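Local coordinates for putative cytoplasmic protein (Salmonella typhimurium, PDB 4JUR), which is probably a type VI secretion amidase effector of the Tae4 family, which cleaves amide bonds in the peptidoglycan of rival bacteria, at residues 40-45 with 85-90; 127-132 with 171-176. All blocks are in the same frame, centred on the assembly; numbering follows the deposited sequence.

Contact 1 of 2, residues 40-45 with 85-90; sequences SIIGGN and GADNKF
Gly44 and Gly85 bring the two backbones within 4.2 Å of each other, CA to CA, and a single hydrogen bond ties them: Ala86 N donates to Ile42 O at 3.0 Å, with an angle of 160° at the hydrogen. Beside it, Gly85 CA lies 3.4 Å from Gly43 O in a CA-H...O contact, so the successive carbonyls of Ile42 and Gly43 both meet the loop. Ile42 supplies the main apolar side chain. Its CG2, held anti to the backbone N by a chi1 of -63°, reaches Gly85 CA at 3.8 Å, and the same side chain also packs on Ile61 of helix 59-69. The methyl of Ala86 lies beside the bond, with CB 3.3 Å from Ile42 O. Topologically, the join is between the glycine break separating helices 35-42 and 44-51 and a beta hairpin whose strands are 82-84 and 90-92. Gly43 and Gly44 both have positive phi, a conformation glycine adopts readily, where the chain leaves helix 35-42. On the hairpin side, residues Gly85 to Asn88 form a type I turn. Asp87 forms an Asx turn with what follows: its OD1 accepts from Lys89 N at 2.7 Å, on the anti side of the carboxylate and 21° out of its plane. The other oxygen, OD2, is hydrogen-bonded to Tyr91 OH, so both carboxylate oxygens are engaged by the hairpin itself.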
loop_
_atom_site.group_PDB
_atom_site.type_symbol
_atom_site.label_atom_id
_atom_site.label_comp_id
_atom_site.label_asym_id
_atom_site.label_seq_id
_atom_site.Cartn_x
_atom_site.Cartn_y
_atom_site.Cartn_z
ATOM N N SER A 40 -25.115 15.711 6.982
ATOM C CA SER A 40 -25.936 16.907 6.697
ATOM C C SER A 40 -26.566 17.457 7.965
ATOM O O SER A 40 -26.577 18.666 8.198
ATOM C CB SER A 40 -27.068 16.589 5.721
ATOM O OG SER A 40 -26.583 15.917 4.572
ATOM N N ILE A 41 -27.084 16.538 8.774
ATOM C CA ILE A 41 -27.889 16.869 9.920
ATOM C C ILE A 41 -27.028 17.527 10.963
ATOM O O ILE A 41 -27.351 18.606 11.452
ATOM C CB ILE A 41 -28.558 15.606 10.524
ATOM C CG1 ILE A 41 -29.713 15.135 9.648
ATOM C CG2 ILE A 41 -29.093 15.886 11.916
ATOM C CD1 ILE A 41 -30.308 13.805 10.098
ATOM N N ILE A 42 -25.921 16.887 11.307
ATOM C CA ILE A 42 -25.084 17.434 12.361
ATOM C C ILE A 42 -24.219 18.581 11.849
ATOM O O ILE A 42 -24.035 19.590 12.547
ATOM C CB ILE A 42 -24.266 16.338 13.036
ATOM C CG1 ILE A 42 -25.229 15.347 13.706
ATOM C CG2 ILE A 42 -23.292 16.930 14.026
ATOM C CD1 ILE A 42 -24.582 14.093 14.197
ATOM N N GLY A 43 -23.722 18.448 10.620
ATOM C CA GLY A 43 -22.889 19.484 10.026
ATOM C C GLY A 43 -21.695 19.820 10.896
ATOM O O GLY A 43 -21.318 19.034 11.767
ATOM N N GLY A 44 -21.102 20.990 10.676
ATOM C CA GLY A 44 -19.875 21.352 11.368
ATOM C C GLY A 44 -18.707 20.444 10.995
ATOM O O GLY A 44 -18.603 19.980 9.854
ATOM N N ASN A 45 -17.818 20.181 11.950
ATOM C CA ASN A 45 -16.688 19.300 11.657
ATOM C C ASN A 45 -17.101 17.854 11.451
ATOM O O ASN A 45 -16.487 17.146 10.663
ATOM C CB ASN A 45 -15.594 19.384 12.716
ATOM C CG ASN A 45 -14.890 20.701 12.690
ATOM O OD1 ASN A 45 -14.827 21.348 11.647
ATOM N ND2 ASN A 45 -14.372 21.129 13.846
ATOM N N GLY A 85 -19.936 19.529 16.105
ATOM C CA GLY A 85 -20.970 19.703 15.097
ATOM C C GLY A 85 -21.329 21.171 14.980
ATOM O O GLY A 85 -20.732 22.012 15.653
ATOM N N ALA A 86 -22.291 21.485 14.117
ATOM C CA ALA A 86 -22.819 22.847 14.023
ATOM C C ALA A 86 -23.261 23.347 15.408
ATOM O O ALA A 86 -22.851 24.416 15.863
ATOM C CB ALA A 86 -23.979 22.893 13.040
ATOM N N ASP A 87 -24.065 22.534 16.084
ATOM C CA ASP A 87 -24.539 22.792 17.443
ATOM C C ASP A 87 -23.455 23.038 18.500
ATOM O O ASP A 87 -23.767 23.194 19.681
ATOM C CB ASP A 87 -25.383 21.596 17.897
ATOM C CG ASP A 87 -24.655 20.252 17.718
ATOM O OD1 ASP A 87 -23.443 20.151 18.061
ATOM O OD2 ASP A 87 -25.304 19.297 17.222
ATOM N N ASN A 88 -22.192 23.030 18.084
ATOM C CA ASN A 88 -21.048 23.197 18.986
ATOM C C ASN A 88 -20.935 22.126 20.076
ATOM O O ASN A 88 -20.156 22.265 21.019
ATOM C CB ASN A 88 -20.991 24.618 19.574
ATOM C CG ASN A 88 -20.351 25.628 18.614
ATOM O OD1 ASN A 88 -19.393 25.312 17.901
ATOM N ND2 ASN A 88 -20.879 26.845 18.597
ATOM N N LYS A 89 -21.709 21.052 19.927
ATOM C CA LYS A 89 -21.639 19.904 20.835
ATOM C C LYS A 89 -20.628 18.911 20.272
ATOM O O LYS A 89 -20.137 19.087 19.161
ATOM C CB LYS A 89 -23.013 19.238 21.003
ATOM C CG LYS A 89 -24.091 20.132 21.595
ATOM C CD LYS A 89 -25.346 19.332 21.959
ATOM C CE LYS A 89 -26.567 20.229 22.258
ATOM N NZ LYS A 89 -27.533 20.330 21.102
ATOM N N PHE A 90 -20.335 17.860 21.027
ATOM C CA PHE A 90 -19.211 16.994 20.701
ATOM C C PHE A 90 -19.591 15.569 20.387
ATOM O O PHE A 90 -20.413 14.960 21.064
ATOM C CB PHE A 90 -18.167 17.052 21.805
ATOM C CG PHE A 90 -17.645 18.433 22.030
ATOM C CD1 PHE A 90 -16.639 18.942 21.220
ATOM C CD2 PHE A 90 -18.202 19.248 23.006
ATOM C CE1 PHE A 90 -16.165 20.227 21.402
ATOM C CE2 PHE A 90 -17.738 20.541 23.195
ATOM C CZ PHE A 90 -16.714 21.033 22.390
#

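Contact 2 of 2, residues 127-132 with 171-176; sequences IIVVKG and TLWILP
Ile127 and Leu175 meet at the apolar centre, where Ile127 CG1 and Leu175 CD2 are 3.5 Å apart and the two side chains run at a slant to one another. Ile127 lies in strand 126-133, and Leu175 just follows strand 166-174, which pairs antiparallel with it; these are the central strands of a four-stranded sheet, and their short axes approach to 4.7 Å with directions 170° apart. On the face bearing Ile127, Val129 and Trp173, the indole comes across from the neighbouring strand: its CZ3 touches Val129 CG2 at 3.6 Å, and that methyl sits at the ring edge near its plane. A chi1 of -67° sets Trp173 CG anti to its carbonyl carbon and carries the ring toward Ile127 and Val129, with Ile127 O in plane at its edge. Helix 95-106 packs against this face through Leu102, Thr103 and Met106. The reverse face holds a smaller contact, Leu172 CD1 against Ile128 CB at 3.8 Å. Between the faces, Ile127 with Trp173 and Val129 with Thr171 form hydrogen-bonded pairs, while Ile128 with Leu172 is the non-hydrogen-bonded pair between them. The two bonds between Val129 and Thr171 are the shorter, Thr171 N to Val129 O being 2.7 Å; Ile127 N to Trp173 O is more bent (134°). Trp173 NE1 donates to the backbone O of Gly107, outside both segments.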
loop_
_atom_site.group_PDB
_atom_site.type_symbol
_atom_site.label_atom_id
_atom_site.label_comp_id
_atom_site.label_asym_id
_atom_site.label_seq_id
_atom_site.Cartn_x
_atom_site.Cartn_y
_atom_site.Cartn_z
ATOM N N ILE A 127 -29.406 1.081 26.385
ATOM C CA ILE A 127 -28.269 1.068 25.486
ATOM C C ILE A 127 -27.639 -0.302 25.524
ATOM O O ILE A 127 -27.248 -0.767 26.588
ATOM C CB ILE A 127 -27.238 2.127 25.881
ATOM C CG1 ILE A 127 -27.851 3.515 25.746
ATOM C CG2 ILE A 127 -26.012 2.028 24.997
ATOM C CD1 ILE A 127 -27.254 4.538 26.663
ATOM N N ILE A 128 -27.558 -0.955 24.368
ATOM C CA ILE A 128 -26.901 -2.257 24.270
ATOM C C ILE A 128 -25.610 -2.129 23.450
ATOM O O ILE A 128 -25.540 -1.321 22.493
ATOM C CB ILE A 128 -27.862 -3.363 23.716
ATOM C CG1 ILE A 128 -27.210 -4.750 23.767
ATOM C CG2 ILE A 128 -28.344 -3.035 22.306
ATOM C CD1 ILE A 128 -28.062 -5.812 23.093
ATOM N N VAL A 129 -24.582 -2.864 23.886
ATOM C CA VAL A 129 -23.291 -2.975 23.190
ATOM C C VAL A 129 -22.998 -4.429 22.858
ATOM O O VAL A 129 -23.035 -5.306 23.735
ATOM C CB VAL A 129 -22.091 -2.448 24.017
ATOM C CG1 VAL A 129 -20.791 -2.745 23.290
ATOM C CG2 VAL A 129 -22.202 -0.942 24.266
ATOM N N VAL A 130 -22.717 -4.695 21.585
ATOM C CA VAL A 130 -22.316 -6.026 21.175
ATOM C C VAL A 130 -20.885 -5.996 20.646
ATOM O O VAL A 130 -20.599 -5.347 19.641
ATOM C CB VAL A 130 -23.258 -6.554 20.099
ATOM C CG1 VAL A 130 -23.093 -8.044 19.960
ATOM C CG2 VAL A 130 -24.694 -6.230 20.483
ATOM N N LYS A 131 -19.980 -6.685 21.326
ATOM C CA LYS A 131 -18.580 -6.763 20.900
ATOM C C LYS A 131 -18.345 -8.117 20.275
ATOM O O LYS A 131 -19.018 -9.072 20.633
ATOM C CB LYS A 131 -17.639 -6.641 22.098
ATOM C CG LYS A 131 -17.448 -5.251 22.645
ATOM C CD LYS A 131 -16.286 -5.227 23.633
ATOM C CE LYS A 131 -16.747 -5.060 25.088
ATOM N NZ LYS A 131 -17.420 -6.291 25.629
ATOM N N GLY A 132 -17.361 -8.210 19.384
ATOM C CA GLY A 132 -17.062 -9.456 18.697
ATOM C C GLY A 132 -16.097 -9.280 17.533
ATOM O O GLY A 132 -15.611 -8.183 17.294
ATOM N N THR A 171 -23.608 -6.379 26.198
ATOM C CA THR A 171 -23.812 -5.757 27.490
ATOM C C THR A 171 -24.842 -4.630 27.429
ATOM O O THR A 171 -24.938 -3.908 26.438
ATOM C CB THR A 171 -22.474 -5.355 28.193
ATOM O OG1 THR A 171 -22.512 -3.978 28.574
ATOM C CG2 THR A 171 -21.271 -5.619 27.304
ATOM N N LEU A 172 -25.634 -4.516 28.492
ATOM C CA LEU A 172 -26.783 -3.616 28.517
ATOM C C LEU A 172 -26.802 -2.716 29.753
ATOM O O LEU A 172 -26.708 -3.197 30.902
ATOM C CB LEU A 172 -28.078 -4.413 28.491
ATOM C CG LEU A 172 -29.311 -3.521 28.503
ATOM C CD1 LEU A 172 -29.701 -3.208 27.072
ATOM C CD2 LEU A 172 -30.454 -4.171 29.248
ATOM N N TRP A 173 -26.897 -1.416 29.493
ATOM C CA TRP A 173 -27.240 -0.437 30.503
ATOM C C TRP A 173 -28.702 -0.075 30.306
ATOM O O TRP A 173 -29.098 0.456 29.261
ATOM C CB TRP A 173 -26.416 0.827 30.346
ATOM C CG TRP A 173 -24.972 0.676 30.614
ATOM C CD1 TRP A 173 -24.329 0.958 31.771
ATOM C CD2 TRP A 173 -23.975 0.244 29.689
ATOM N NE1 TRP A 173 -22.985 0.717 31.634
ATOM C CE2 TRP A 173 -22.741 0.277 30.362
ATOM C CE3 TRP A 173 -24.006 -0.182 28.359
ATOM C CZ2 TRP A 173 -21.541 -0.093 29.753
ATOM C CZ3 TRP A 173 -22.810 -0.547 27.751
ATOM C CH2 TRP A 173 -21.595 -0.497 28.449
ATOM N N ILE A 174 -29.498 -0.368 31.324
ATOM C CA ILE A 174 -30.903 -0.053 31.304
ATOM C C ILE A 174 -31.119 1.462 31.305
ATOM O O ILE A 174 -30.439 2.210 32.003
ATOM C CB ILE A 174 -31.620 -0.745 32.468
ATOM C CG1 ILE A 174 -31.646 -2.247 32.213
ATOM C CG2 ILE A 174 -33.050 -0.217 32.657
ATOM C CD1 ILE A 174 -32.139 -3.044 33.402
ATOM N N LEU A 175 -32.033 1.901 30.451
ATOM C CA LEU A 175 -32.493 3.273 30.459
ATOM C C LEU A 175 -33.901 3.265 31.053
ATOM O O LEU A 175 -34.694 2.370 30.753
ATOM C CB LEU A 175 -32.508 3.849 29.035
ATOM C CG LEU A 175 -31.271 4.592 28.513
ATOM C CD1 LEU A 175 -30.015 4.281 29.296
ATOM C CD2 LEU A 175 -31.058 4.303 27.037
ATOM N N PRO A 176 -34.209 4.257 31.906
ATOM C CA PRO A 176 -35.539 4.428 32.504
ATOM C C PRO A 176 -36.556 5.011 31.504
ATOM O O PRO A 176 -37.675 4.496 31.344
ATOM C CB PRO A 176 -35.273 5.428 33.626
ATOM C CG PRO A 176 -34.139 6.264 33.092
ATOM C CD PRO A 176 -33.265 5.303 32.343
#

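The two contacts lie on opposite sides of the chain's centre, with their own centres 25 Å apart and nearest atoms about 14 Å apart; they share no secondary-structure element. Contact 2 belongs to the core: seven of its eight touching residues are buried, and it buries 412 Å² against 184 Å² for contact 1. Contact 1, whose centre is about 17 Å from the chain centre, is partly buried and joins a helix break to a hairpin turn. The chemistry follows: in contact 1 one cross-segment hydrogen bond joins a glycine-bearing helix junction to a turn, whereas four backbone hydrogen bonds in two pairs and large apolar side chains under a helix unite the strands of contact 2.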